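Local coordinates for Lmo2184 protein (Listeria monocytogenes serovar 1/2a, PDB 5JOQ) that probably binds heme as the lipid-anchored substrate-binding component of an ABC transporter for iron uptake, at residues 180-185 against 206-211; 186-191 against 266-271; 218-223 against 251-256; 224-229 against 258-263. All coordinates share one frame; numbering follows the deposited sequence. Where two conformers were deposited one is given.

Following the chain from the N terminus, contact 1 closes first: the path leaving strand 180-182 runs through helix 187-194 and returns to pair antiparallel as strand 208-210. Contact 2 opens inside that loop, at 186-191, and closes only at 266-271, so contacts 1 and 2 cross. Within the long excursion spanned by contact 2 lie contacts 3 and 4, which follow contact 1 in series and cross each other. Contact 3 sets the turn before strand 223-227 against the short helix 253-256, while contact 4 pairs that strand with 260-262. Contacts 1 and 4 belong to one mixed sheet; contact 2 sets helix 187-194 against the loop that follows strand 260-262.

Contact 1 (180-185 against 206-211); sequences LVVTEH and VEYLAS
Strand 208-210 pairs antiparallel with strand 180-182 in the mixed sheet of the C-terminal lobe, and V181 faces L209 as its hydrogen-bonded pair. V181 N reaches L209 O at 2.8 Å and L209 N returns to V181 O at 2.9 Å, both donors in the carbonyl plane. The branched valine and the leucine share one face of the sheet, V181 CB lying 4.2 Å from L209 CB, and I201 packs on both. On the other face V182 and Y208 run side by side: V182 CG2 meets Y208 CD1 at the ring edge, 4.1 Å away, while L180 CD1 packs on Y208 CB. There M173, from the neighbouring strand 168-173, touches L180, V182 and Y208, and in the assembly E241 of a second subunit packs on Y208. Beyond the strand, pairing continues with T183 N on E207 O, and the threonine side chain takes over the next carbonyl. With chi1 at 74°, T183 OG1 sits between its own N and carbonyl carbon; from there it gives its proton to a lone pair of V206 O at 2.7 Å and accepts H185 N at 3.0 Å. The second bond makes an ST turn; because a hydroxyl can also donate, the same oxygen binds across the contact. H185 brings CD2, at its ring edge, to the same V206 O, while its NE2 bonds Q204 O. One water donates to both H185 O and E207 OE2.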
loop_
_atom_site.group_PDB
_atom_site.type_symbol
_atom_site.label_atom_id
_atom_site.label_comp_id
_atom_site.label_asym_id
_atom_site.label_seq_id
_atom_site.Cartn_x
_atom_site.Cartn_y
_atom_site.Cartn_z
ATOM N N LEU A 180 11.701 -9.732 8.325
ATOM C CA LEU A 180 12.591 -10.857 8.056
ATOM C C LEU A 180 14.038 -10.376 7.952
ATOM O O LEU A 180 14.305 -9.300 7.419
ATOM C CB LEU A 180 12.226 -11.532 6.733
ATOM C CG LEU A 180 10.852 -12.226 6.754
ATOM C CD1 LEU A 180 10.474 -12.654 5.347
ATOM C CD2 LEU A 180 10.916 -13.458 7.649
ATOM N N VAL A 181 14.973 -11.219 8.401
ATOM C CA VAL A 181 16.397 -10.974 8.163
ATOM C C VAL A 181 16.768 -11.511 6.785
ATOM O O VAL A 181 16.428 -12.650 6.450
ATOM C CB VAL A 181 17.233 -11.639 9.254
ATOM C CG1 VAL A 181 18.716 -11.427 8.967
ATOM C CG2 VAL A 181 16.866 -11.030 10.605
ATOM N N VAL A 182 17.438 -10.696 5.978
ATOM C CA VAL A 182 17.790 -11.065 4.599
ATOM C C VAL A 182 19.244 -11.529 4.602
ATOM O O VAL A 182 20.127 -10.801 5.080
ATOM C CB VAL A 182 17.591 -9.885 3.624
ATOM C CG1 VAL A 182 17.879 -10.317 2.211
ATOM C CG2 VAL A 182 16.130 -9.309 3.695
ATOM N N THR A 183 19.494 -12.743 4.095
ATOM C CA THR A 183 20.850 -13.267 4.045
ATOM C C THR A 183 21.522 -12.968 2.703
ATOM O O THR A 183 20.906 -12.461 1.768
ATOM C CB THR A 183 20.866 -14.776 4.255
ATOM O OG1 THR A 183 20.386 -15.416 3.052
ATOM C CG2 THR A 183 19.977 -15.173 5.480
ATOM N N GLU A 184 22.797 -13.374 2.593
ATOM C CA GLU A 184 23.533 -13.282 1.337
ATOM C C GLU A 184 22.863 -14.071 0.216
ATOM O O GLU A 184 23.174 -13.837 -0.961
ATOM C CB GLU A 184 24.971 -13.829 1.524
ATOM C CG GLU A 184 24.987 -15.344 1.789
ATOM C CD GLU A 184 26.370 -15.881 2.169
ATOM O OE1 GLU A 184 27.355 -15.362 1.570
ATOM O OE2 GLU A 184 26.450 -16.799 3.052
ATOM N N HIS A 185 21.967 -15.010 0.546
ATOM C CA HIS A 185 21.374 -15.851 -0.504
ATOM C C HIS A 185 20.217 -15.199 -1.237
ATOM O O HIS A 185 19.726 -15.777 -2.231
ATOM C CB HIS A 185 20.900 -17.206 0.058
ATOM C CG HIS A 185 21.985 -17.951 0.767
ATOM N ND1 HIS A 185 23.131 -18.380 0.132
ATOM C CD2 HIS A 185 22.116 -18.313 2.063
ATOM C CE1 HIS A 185 23.925 -18.975 1.007
ATOM N NE2 HIS A 185 23.322 -18.964 2.185
ATOM N N VAL A 206 19.222 -20.324 4.111
ATOM C CA VAL A 206 17.990 -19.802 3.576
ATOM C C VAL A 206 18.124 -18.355 3.171
ATOM O O VAL A 206 19.017 -17.674 3.600
ATOM C CB VAL A 206 16.837 -19.870 4.594
ATOM C CG1 VAL A 206 16.501 -21.301 4.951
ATOM C CG2 VAL A 206 17.168 -19.069 5.830
ATOM N N GLU A 207 17.211 -17.918 2.325
ATOM C CA GLU A 207 17.164 -16.524 1.869
ATOM C C GLU A 207 16.653 -15.564 2.949
ATOM O O GLU A 207 17.158 -14.430 3.077
ATOM C CB GLU A 207 16.254 -16.436 0.636
ATOM C CG GLU A 207 16.802 -17.142 -0.605
ATOM C CD GLU A 207 15.748 -17.281 -1.716
ATOM O OE1 GLU A 207 14.693 -16.618 -1.634
ATOM O OE2 GLU A 207 15.963 -18.039 -2.672
ATOM N N TYR A 208 15.622 -15.972 3.705
ATOM C CA TYR A 208 14.982 -15.096 4.702
ATOM C C TYR A 208 14.832 -15.853 6.010
ATOM O O TYR A 208 14.430 -17.027 6.020
ATOM C CB TYR A 208 13.589 -14.595 4.238
ATOM C CG TYR A 208 13.644 -13.986 2.865
ATOM C CD1 TYR A 208 14.308 -12.779 2.649
ATOM C CD2 TYR A 208 13.054 -14.625 1.782
ATOM C CE1 TYR A 208 14.408 -12.243 1.375
ATOM C CE2 TYR A 208 13.154 -14.101 0.508
ATOM C CZ TYR A 208 13.827 -12.895 0.323
ATOM O OH TYR A 208 13.913 -12.394 -0.948
ATOM N N LEU A 209 15.208 -15.202 7.108
ATOM C CA LEU A 209 15.123 -15.767 8.448
ATOM C C LEU A 209 14.152 -14.962 9.295
ATOM O O LEU A 209 14.011 -13.745 9.128
ATOM C CB LEU A 209 16.495 -15.739 9.170
ATOM C CG LEU A 209 17.622 -16.559 8.581
ATOM C CD1 LEU A 209 18.951 -16.005 9.024
ATOM C CD2 LEU A 209 17.456 -17.985 9.056
ATOM N N ALA A 210 13.544 -15.633 10.258
ATOM C CA ALA A 210 12.828 -14.917 11.305
ATOM C C ALA A 210 13.835 -14.124 12.141
ATOM O O ALA A 210 14.968 -14.554 12.343
ATOM C CB ALA A 210 12.055 -15.902 12.188
ATOM N N SER A 211 13.450 -12.939 12.596
ATOM C CA SER A 211 14.412 -12.083 13.290
ATOM C C SER A 211 14.567 -12.551 14.737
ATOM O O SER A 211 13.575 -12.775 15.430
ATOM C CB SER A 211 13.957 -10.626 13.229
ATOM O OG SER A 211 12.646 -10.542 13.802
HETATM O O HOH W 1 18.841 -18.304 -3.451
#

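Contact 2 (186-191 against 266-271); sequences AYIGDL and NLFGMT
The first turn of helix 187-194 lies against an irregular piece of chain, with the CA atoms of Y187 and T271 5.2 Å apart and no direct hydrogen bond between the backbones. Two waters bridge them instead. M270 O accepts from both, one of which receives Y187 N and the other I188 N; first-turn amides have no carbonyl within the helix to bond, and A186 at the N-cap position offers no side-chain acceptor. Y187 extends with CG anti to its own N (chi1 166°), which lays the ring along the opposite backbone: its CD2 edge comes to 3.4 Å from G269 O, in the ring plane, and L191 CG rests on one face. The phenol OH reaches farther, to a water at 2.6 Å that donates to L267 O. I188 CD1 touches G269 O at 3.4 Å and, at about a right angle to that direction, F268 CB at 3.8 Å. L191 CD1 meets F268 CD1 at 3.7 Å. The flat F268 ring thus offers its edge to I188 and L191, while A279 and M283 pack on it from helix 276-288; M270 and T271 touch T99. The M270 carbonyl serves the helix N terminus indirectly, and the partial positive charge of that end would probably strengthen the relay, so polar cohesion here passes through solvent whereas the apolar packing is direct.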
loop_
_atom_site.group_PDB
_atom_site.type_symbol
_atom_site.label_atom_id
_atom_site.label_comp_id
_atom_site.label_asym_id
_atom_site.label_seq_id
_atom_site.Cartn_x
_atom_site.Cartn_y
_atom_site.Cartn_z
ATOM N N ALA A 186 19.763 -14.036 -0.788
ATOM C CA ALA A 186 18.739 -13.270 -1.486
ATOM C C ALA A 186 19.384 -12.100 -2.221
ATOM O O ALA A 186 20.511 -11.708 -1.922
ATOM C CB ALA A 186 17.671 -12.750 -0.500
ATOM N N TYR A 187 18.632 -11.514 -3.163
ATOM C CA TYR A 187 19.222 -10.512 -4.058
ATOM C C TYR A 187 19.731 -9.281 -3.303
ATOM O O TYR A 187 20.827 -8.778 -3.584
ATOM C CB TYR A 187 18.191 -10.109 -5.112
ATOM C CG TYR A 187 18.544 -8.834 -5.891
ATOM C CD1 TYR A 187 19.701 -8.770 -6.686
ATOM C CD2 TYR A 187 17.706 -7.722 -5.850
ATOM C CE1 TYR A 187 20.027 -7.629 -7.417
ATOM C CE2 TYR A 187 18.008 -6.575 -6.581
ATOM C CZ TYR A 187 19.157 -6.542 -7.369
ATOM O OH TYR A 187 19.453 -5.419 -8.086
ATOM N N ILE A 188 18.943 -8.756 -2.361
ATOM C CA ILE A 188 19.436 -7.587 -1.638
ATOM C C ILE A 188 20.661 -7.969 -0.816
ATOM O O ILE A 188 21.582 -7.166 -0.665
ATOM C CB ILE A 188 18.355 -6.967 -0.733
ATOM C CG1 ILE A 188 17.120 -6.535 -1.542
ATOM C CG2 ILE A 188 18.948 -5.764 0.085
ATOM C CD1 ILE A 188 17.392 -5.452 -2.507
ATOM N N GLY A 189 20.707 -9.188 -0.272
ATOM C CA GLY A 189 21.947 -9.659 0.360
ATOM C C GLY A 189 23.124 -9.717 -0.604
ATOM O O GLY A 189 24.275 -9.425 -0.227
ATOM N N ASP A 190 22.864 -10.123 -1.851
ATOM C CA ASP A 190 23.921 -10.133 -2.859
ATOM C C ASP A 190 24.446 -8.718 -3.132
ATOM O O ASP A 190 25.653 -8.515 -3.303
ATOM C CB ASP A 190 23.397 -10.779 -4.147
ATOM C CG ASP A 190 24.506 -11.172 -5.089
ATOM O OD1 ASP A 190 25.494 -11.773 -4.606
ATOM O OD2 ASP A 190 24.419 -10.880 -6.291
ATOM N N LEU A 191 23.552 -7.720 -3.185
ATOM C CA LEU A 191 24.019 -6.343 -3.409
ATOM C C LEU A 191 24.920 -5.880 -2.275
ATOM O O LEU A 191 25.967 -5.261 -2.513
ATOM C CB LEU A 191 22.825 -5.382 -3.547
ATOM C CG LEU A 191 21.914 -5.606 -4.752
ATOM C CD1 LEU A 191 20.740 -4.625 -4.602
ATOM C CD2 LEU A 191 22.692 -5.223 -6.025
ATOM N N ASN A 266 11.397 1.396 -5.328
ATOM C CA ASN A 266 11.327 1.481 -6.778
ATOM C C ASN A 266 12.593 0.957 -7.444
ATOM O O ASN A 266 12.548 0.501 -8.590
ATOM C CB ASN A 266 11.065 2.932 -7.185
ATOM C CG ASN A 266 9.689 3.128 -7.754
ATOM O OD1 ASN A 266 9.482 2.970 -8.955
ATOM N ND2 ASN A 266 8.735 3.459 -6.898
ATOM N N LEU A 267 13.725 1.012 -6.749
ATOM C CA LEU A 267 15.006 0.604 -7.296
ATOM C C LEU A 267 15.517 -0.728 -6.748
ATOM O O LEU A 267 16.167 -1.470 -7.481
ATOM C CB LEU A 267 16.057 1.695 -7.012
ATOM C CG LEU A 267 17.526 1.468 -7.389
ATOM C CD1 LEU A 267 17.688 1.320 -8.898
ATOM C CD2 LEU A 267 18.339 2.670 -6.911
ATOM N N PHE A 268 15.225 -1.054 -5.490
ATOM C CA PHE A 268 15.661 -2.289 -4.827
ATOM C C PHE A 268 14.475 -3.267 -4.737
ATOM O O PHE A 268 13.731 -3.270 -3.750
ATOM C CB PHE A 268 16.188 -1.971 -3.416
ATOM C CG PHE A 268 17.464 -1.160 -3.410
ATOM C CD1 PHE A 268 18.696 -1.795 -3.432
ATOM C CD2 PHE A 268 17.416 0.221 -3.348
ATOM C CE1 PHE A 268 19.884 -1.061 -3.424
ATOM C CE2 PHE A 268 18.606 0.986 -3.333
ATOM C CZ PHE A 268 19.834 0.331 -3.387
ATOM N N GLY A 269 14.309 -4.111 -5.734
ATOM C CA GLY A 269 13.266 -5.114 -5.645
ATOM C C GLY A 269 13.713 -6.352 -4.869
ATOM O O GLY A 269 14.879 -6.483 -4.501
ATOM N N MET A 270 12.764 -7.272 -4.644
ATOM C CA MET A 270 13.076 -8.496 -3.908
ATOM C C MET A 270 14.022 -9.400 -4.700
ATOM O O MET A 270 14.803 -10.148 -4.098
ATOM C CB MET A 270 11.793 -9.265 -3.581
ATOM C CG MET A 270 11.885 -10.043 -2.278
ATOM S SD MET A 270 10.278 -10.751 -1.767
ATOM C CE MET A 270 10.362 -12.252 -2.754
ATOM N N THR A 271 13.930 -9.383 -6.023
ATOM C CA THR A 271 14.809 -10.188 -6.864
ATOM C C THR A 271 15.457 -9.307 -7.927
ATOM O O THR A 271 15.067 -8.146 -8.120
ATOM C CB THR A 271 14.061 -11.359 -7.508
ATOM O OG1 THR A 271 12.911 -10.875 -8.218
ATOM C CG2 THR A 271 13.627 -12.361 -6.431
HETATM O O HOH W 2 16.084 -12.714 -3.975
HETATM O O HOH W 3 17.347 -3.889 -8.196
HETATM O O HOH W 4 16.071 -9.695 -1.601
#

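Contact 3 (218-223 against 251-256); sequences SANPDI and HFDAVK
N220 ND2 donates to D253 OD2 at 3.2 Å and 152°, joining the turn that ends helix 213-219 to the start of the short helix 253-256. The donor lies over the carboxylate rather than in its plane, and the amide and carboxylate planes stand 76° apart, while the oxygen does lie near the amide plane. N220 is the residue that leaves the helix with positive phi, a conformation asparagine accepts readily, and its CG points anti to its own N (chi1 -167°), reaching across to the aspartate; OD1 ends 3.1 Å from D253 CB. A water supplements the bond by donating to D253 OD2, with a weak bond from N220 ND2. Next along, P221 sets its CD at the edge of the F252 ring, 4.0 Å from CD2. F252 holds the N-cap position and also packs on L170, I224 and the W249 ring, so the phenyl group touches both strands and a second aromatic. The small A254 lets its CB come within 3.6 Å of P221 O. One further water donates to N220 OD1 and to P221 O, 2.8 Å away, and accepts A254 N at 2.9 Å.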
loop_
_atom_site.group_PDB
_atom_site.type_symbol
_atom_site.label_atom_id
_atom_site.label_comp_id
_atom_site.label_asym_id
_atom_site.label_seq_id
_atom_site.Cartn_x
_atom_site.Cartn_y
_atom_site.Cartn_z
ATOM N N SER A 218 23.026 -7.742 20.008
ATOM C CA SER A 218 24.368 -8.060 20.485
ATOM C C SER A 218 25.368 -8.066 19.325
ATOM O O SER A 218 26.528 -7.670 19.489
ATOM C CB SER A 218 24.346 -9.424 21.174
ATOM O OG SER A 218 25.619 -9.790 21.638
ATOM N N ALA A 219 24.945 -8.512 18.152
ATOM C CA ALA A 219 25.854 -8.471 17.005
ATOM C C ALA A 219 26.187 -7.029 16.636
ATOM O O ALA A 219 27.286 -6.745 16.129
ATOM C CB ALA A 219 25.248 -9.205 15.816
ATOM N N ASN A 220 25.245 -6.119 16.862
ATOM C CA ASN A 220 25.454 -4.676 16.766
ATOM C C ASN A 220 25.874 -4.286 15.342
ATOM O O ASN A 220 27.025 -3.883 15.138
ATOM C CB ASN A 220 26.525 -4.259 17.791
ATOM C CG ASN A 220 26.608 -2.744 17.995
ATOM O OD1 ASN A 220 25.654 -2.009 17.753
ATOM N ND2 ASN A 220 27.754 -2.279 18.483
ATOM N N PRO A 221 25.008 -4.400 14.336
ATOM C CA PRO A 221 25.423 -4.000 12.982
ATOM C C PRO A 221 25.788 -2.522 12.937
ATOM O O PRO A 221 25.173 -1.690 13.606
ATOM C CB PRO A 221 24.192 -4.299 12.106
ATOM C CG PRO A 221 23.007 -4.236 13.121
ATOM C CD PRO A 221 23.608 -4.880 14.377
ATOM N N ASP A 222 26.807 -2.196 12.144
ATOM C CA ASP A 222 27.120 -0.786 11.899
ATOM C C ASP A 222 25.950 -0.076 11.227
ATOM O O ASP A 222 25.643 1.086 11.527
ATOM C CB ASP A 222 28.348 -0.692 11.001
ATOM C CG ASP A 222 29.617 -1.155 11.695
ATOM O OD1 ASP A 222 29.771 -0.839 12.878
ATOM O OD2 ASP A 222 30.435 -1.841 11.045
ATOM N N ILE A 223 25.302 -0.755 10.293
ATOM C CA ILE A 223 24.270 -0.181 9.433
ATOM C C ILE A 223 23.068 -1.106 9.409
ATOM O O ILE A 223 23.229 -2.332 9.348
ATOM C CB ILE A 223 24.799 0.003 7.997
ATOM C CG1 ILE A 223 25.936 1.025 7.964
ATOM C CG2 ILE A 223 23.660 0.386 7.017
ATOM C CD1 ILE A 223 26.759 0.973 6.620
ATOM N N HIS A 251 17.537 0.411 20.919
ATOM C CA HIS A 251 18.830 0.404 21.604
ATOM C C HIS A 251 19.963 -0.147 20.730
ATOM O O HIS A 251 21.110 -0.200 21.190
ATOM C CB HIS A 251 18.714 -0.353 22.920
ATOM C CG HIS A 251 17.576 0.147 23.775
ATOM N ND1 HIS A 251 17.689 1.262 24.580
ATOM C CD2 HIS A 251 16.298 -0.282 23.903
ATOM C CE1 HIS A 251 16.534 1.492 25.177
ATOM N NE2 HIS A 251 15.673 0.566 24.783
ATOM N N PHE A 252 19.690 -0.490 19.467
ATOM C CA PHE A 252 20.785 -0.757 18.523
ATOM C C PHE A 252 21.628 0.497 18.315
ATOM O O PHE A 252 21.091 1.581 18.081
ATOM C CB PHE A 252 20.252 -1.180 17.163
ATOM C CG PHE A 252 19.792 -2.619 17.087
ATOM C CD1 PHE A 252 18.759 -3.076 17.896
ATOM C CD2 PHE A 252 20.363 -3.484 16.153
ATOM C CE1 PHE A 252 18.310 -4.408 17.808
ATOM C CE2 PHE A 252 19.928 -4.822 16.037
ATOM C CZ PHE A 252 18.902 -5.284 16.858
ATOM N N ASP A 253 22.955 0.334 18.300
ATOM C CA ASP A 253 23.837 1.470 17.982
ATOM C C ASP A 253 23.507 2.100 16.628
ATOM O O ASP A 253 23.614 3.323 16.467
ATOM C CB ASP A 253 25.316 1.040 17.976
ATOM C CG ASP A 253 25.912 0.946 19.359
ATOM O OD1 ASP A 253 25.208 1.177 20.343
ATOM O OD2 ASP A 253 27.114 0.655 19.467
ATOM N N ALA A 254 23.175 1.279 15.627
ATOM C CA ALA A 254 22.827 1.822 14.310
ATOM C C ALA A 254 21.684 2.818 14.403
ATOM O O ALA A 254 21.665 3.827 13.683
ATOM C CB ALA A 254 22.426 0.694 13.352
ATOM N N VAL A 255 20.682 2.516 15.226
ATOM C CA VAL A 255 19.603 3.488 15.424
ATOM C C VAL A 255 20.135 4.734 16.131
ATOM O O VAL A 255 19.913 5.868 15.686
ATOM C CB VAL A 255 18.442 2.853 16.194
ATOM C CG1 VAL A 255 17.362 3.917 16.473
ATOM C CG2 VAL A 255 17.877 1.669 15.364
ATOM N N LYS A 256 20.881 4.546 17.219
ATOM C CA LYS A 256 21.396 5.716 17.936
ATOM C C LYS A 256 22.258 6.600 17.037
ATOM O O LYS A 256 22.272 7.827 17.201
ATOM C CB LYS A 256 22.193 5.270 19.157
ATOM C CG LYS A 256 21.371 4.486 20.162
ATOM C CD LYS A 256 22.263 3.974 21.279
ATOM C CE LYS A 256 21.469 3.429 22.446
ATOM N NZ LYS A 256 22.384 2.892 23.511
HETATM O O HOH W 5 23.457 -1.648 15.796
HETATM O O HOH W 6 23.433 -2.802 19.381
HETATM O O HOH W 7 29.105 0.432 17.672
#

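Contact 4 (224-229 against 258-263); sequences ILRAAH and NRVYDL
R226 NH2 is held by two carboxylates, D262 OD2 across the contact at 3.0 Å and D240 OD1 of helix 233-245. R226 NE adds a second bond to D262, to OD1 at 2.9 Å, so the guanidinium grips the aspartate side-on, one nitrogen to each oxygen. Both bonds arrive on the syn sides, about 30° out of the carboxylate plane, and the two flat groups are turned 21° from each other. A bend at chi3 (-62°) brings the arginine end round to its neighbour. V260 CG1 lies over one guanidinium face, 3.4 Å from R226 CZ, placed there by a CG1 anti to the valine N, and F243 makes a cation-pi contact with the same group. The backbone beneath is a parallel pair, 224-227 with 260-262, joined by helices in a beta-alpha-beta crossover of the C-terminal lobe. I224 N bonds R259 O, Y261 N bonds I224 O, R226 N bonds Y261 O, and L263 N closes the ladder on R226 O at 2.7 Å. Leucine and tyrosine occupy the other face of the sheet: L225 CD2 packs 3.9 Å from Y261 CB, where M283 and M286 of helix 276-288 cover them. Past the strands a water accepts A228 N and donates to L263 O. Buried on its face, with carboxylates of two chain segments on one nitrogen and a bidentate pair to D262, R226 would probably stay protonated and favour the ionised form of both acids, tying the strand pair to the helix above it.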
loop_
_atom_site.group_PDB
_atom_site.type_symbol
_atom_site.label_atom_id
_atom_site.label_comp_id
_atom_site.label_asym_id
_atom_site.label_seq_id
_atom_site.Cartn_x
_atom_site.Cartn_y
_atom_site.Cartn_z
ATOM N N ILE A 224 21.856 -0.529 9.406
ATOM C CA ILE A 224 20.647 -1.320 9.153
ATOM C C ILE A 224 20.009 -0.817 7.867
ATOM O O ILE A 224 19.882 0.398 7.680
ATOM C CB ILE A 224 19.651 -1.252 10.321
ATOM C CG1 ILE A 224 20.305 -1.790 11.617
ATOM C CG2 ILE A 224 18.337 -2.024 9.953
ATOM C CD1 ILE A 224 19.449 -1.524 12.883
ATOM N N LEU A 225 19.682 -1.747 6.962
ATOM C CA LEU A 225 18.970 -1.479 5.719
ATOM C C LEU A 225 17.593 -2.117 5.811
ATOM O O LEU A 225 17.464 -3.231 6.327
ATOM C CB LEU A 225 19.696 -2.066 4.489
ATOM C CG LEU A 225 21.168 -1.683 4.294
ATOM C CD1 LEU A 225 21.712 -2.333 3.002
ATOM C CD2 LEU A 225 21.332 -0.134 4.256
ATOM N N ARG A 226 16.562 -1.409 5.315
ATOM C CA ARG A 226 15.192 -1.923 5.349
ATOM C C ARG A 226 14.580 -1.859 3.959
ATOM O O ARG A 226 14.821 -0.912 3.212
ATOM C CB ARG A 226 14.294 -1.109 6.332
ATOM C CG ARG A 226 14.764 -1.167 7.815
ATOM C CD ARG A 226 13.777 -0.332 8.732
ATOM N NE ARG A 226 13.772 1.091 8.330
ATOM C CZ ARG A 226 13.776 2.102 9.188
ATOM N NH1 ARG A 226 13.788 1.849 10.494
ATOM N NH2 ARG A 226 13.805 3.357 8.754
ATOM N N ALA A 227 13.798 -2.877 3.604
ATOM C CA ALA A 227 13.086 -2.912 2.327
ATOM C C ALA A 227 11.631 -3.279 2.595
ATOM O O ALA A 227 11.356 -4.300 3.232
ATOM C CB ALA A 227 13.707 -3.941 1.363
ATOM N N ALA A 228 10.701 -2.468 2.083
ATOM C CA ALA A 228 9.280 -2.798 2.108
ATOM C C ALA A 228 8.820 -2.807 0.658
ATOM O O ALA A 228 8.266 -1.824 0.176
ATOM C CB ALA A 228 8.494 -1.806 2.956
ATOM N N HIS A 229 9.092 -3.914 -0.045
ATOM C CA HIS A 229 8.886 -3.962 -1.485
ATOM C C HIS A 229 7.423 -3.674 -1.839
ATOM O O HIS A 229 6.517 -4.292 -1.283
ATOM C CB HIS A 229 9.296 -5.344 -1.993
ATOM C CG HIS A 229 10.731 -5.688 -1.672
ATOM N ND1 HIS A 229 11.791 -4.965 -2.165
ATOM C CD2 HIS A 229 11.272 -6.674 -0.910
ATOM C CE1 HIS A 229 12.930 -5.497 -1.737
ATOM N NE2 HIS A 229 12.641 -6.543 -0.979
ATOM N N ASN A 258 22.005 7.007 13.725
ATOM C CA ASN A 258 21.322 7.436 12.500
ATOM C C ASN A 258 21.902 6.735 11.265
ATOM O O ASN A 258 22.111 7.349 10.219
ATOM C CB ASN A 258 21.383 8.967 12.348
ATOM C CG ASN A 258 20.480 9.487 11.221
ATOM O OD1 ASN A 258 19.363 8.968 10.990
ATOM N ND2 ASN A 258 20.963 10.504 10.499
ATOM N N ARG A 259 22.170 5.439 11.399
ATOM C CA ARG A 259 22.694 4.612 10.320
ATOM C C ARG A 259 21.660 3.564 9.894
ATOM O O ARG A 259 21.990 2.392 9.677
ATOM C CB ARG A 259 24.009 3.950 10.758
ATOM C CG ARG A 259 25.077 4.956 11.305
ATOM C CD ARG A 259 26.491 4.324 11.429
ATOM N NE ARG A 259 27.094 4.031 10.123
ATOM C CZ ARG A 259 28.293 3.466 9.942
ATOM N NH1 ARG A 259 29.026 3.127 10.987
ATOM N NH2 ARG A 259 28.754 3.239 8.710
ATOM N N VAL A 260 20.399 3.976 9.773
ATOM C CA VAL A 260 19.323 3.113 9.314
ATOM C C VAL A 260 18.791 3.721 8.028
ATOM O O VAL A 260 18.440 4.908 8.002
ATOM C CB VAL A 260 18.199 2.993 10.362
ATOM C CG1 VAL A 260 17.127 1.981 9.871
ATOM C CG2 VAL A 260 18.772 2.610 11.740
ATOM N N TYR A 261 18.747 2.923 6.951
ATOM C CA TYR A 261 18.324 3.417 5.645
ATOM C C TYR A 261 17.137 2.612 5.156
ATOM O O TYR A 261 17.127 1.384 5.262
ATOM C CB TYR A 261 19.469 3.291 4.610
ATOM C CG TYR A 261 20.682 4.060 5.022
ATOM C CD1 TYR A 261 21.667 3.473 5.796
ATOM C CD2 TYR A 261 20.846 5.393 4.640
ATOM C CE1 TYR A 261 22.810 4.190 6.203
ATOM C CE2 TYR A 261 22.005 6.132 5.037
ATOM C CZ TYR A 261 22.963 5.520 5.837
ATOM O OH TYR A 261 24.092 6.212 6.251
ATOM N N ASP A 262 16.191 3.291 4.532
ATOM C CA ASP A 262 15.128 2.623 3.790
ATOM C C ASP A 262 15.545 2.521 2.334
ATOM O O ASP A 262 15.874 3.536 1.704
ATOM C CB ASP A 262 13.825 3.405 3.919
ATOM C CG ASP A 262 13.280 3.311 5.308
ATOM O OD1 ASP A 262 13.041 2.157 5.721
ATOM O OD2 ASP A 262 13.155 4.355 5.983
ATOM N N LEU A 263 15.552 1.315 1.807
ATOM C CA LEU A 263 15.992 1.113 0.435
ATOM C C LEU A 263 14.876 1.537 -0.504
ATOM O O LEU A 263 13.736 1.076 -0.366
ATOM C CB LEU A 263 16.357 -0.352 0.200
ATOM C CG LEU A 263 17.543 -0.871 1.019
ATOM C CD1 LEU A 263 17.731 -2.364 0.708
ATOM C CD2 LEU A 263 18.856 -0.107 0.682
HETATM O O HOH W 8 11.651 0.319 1.382
#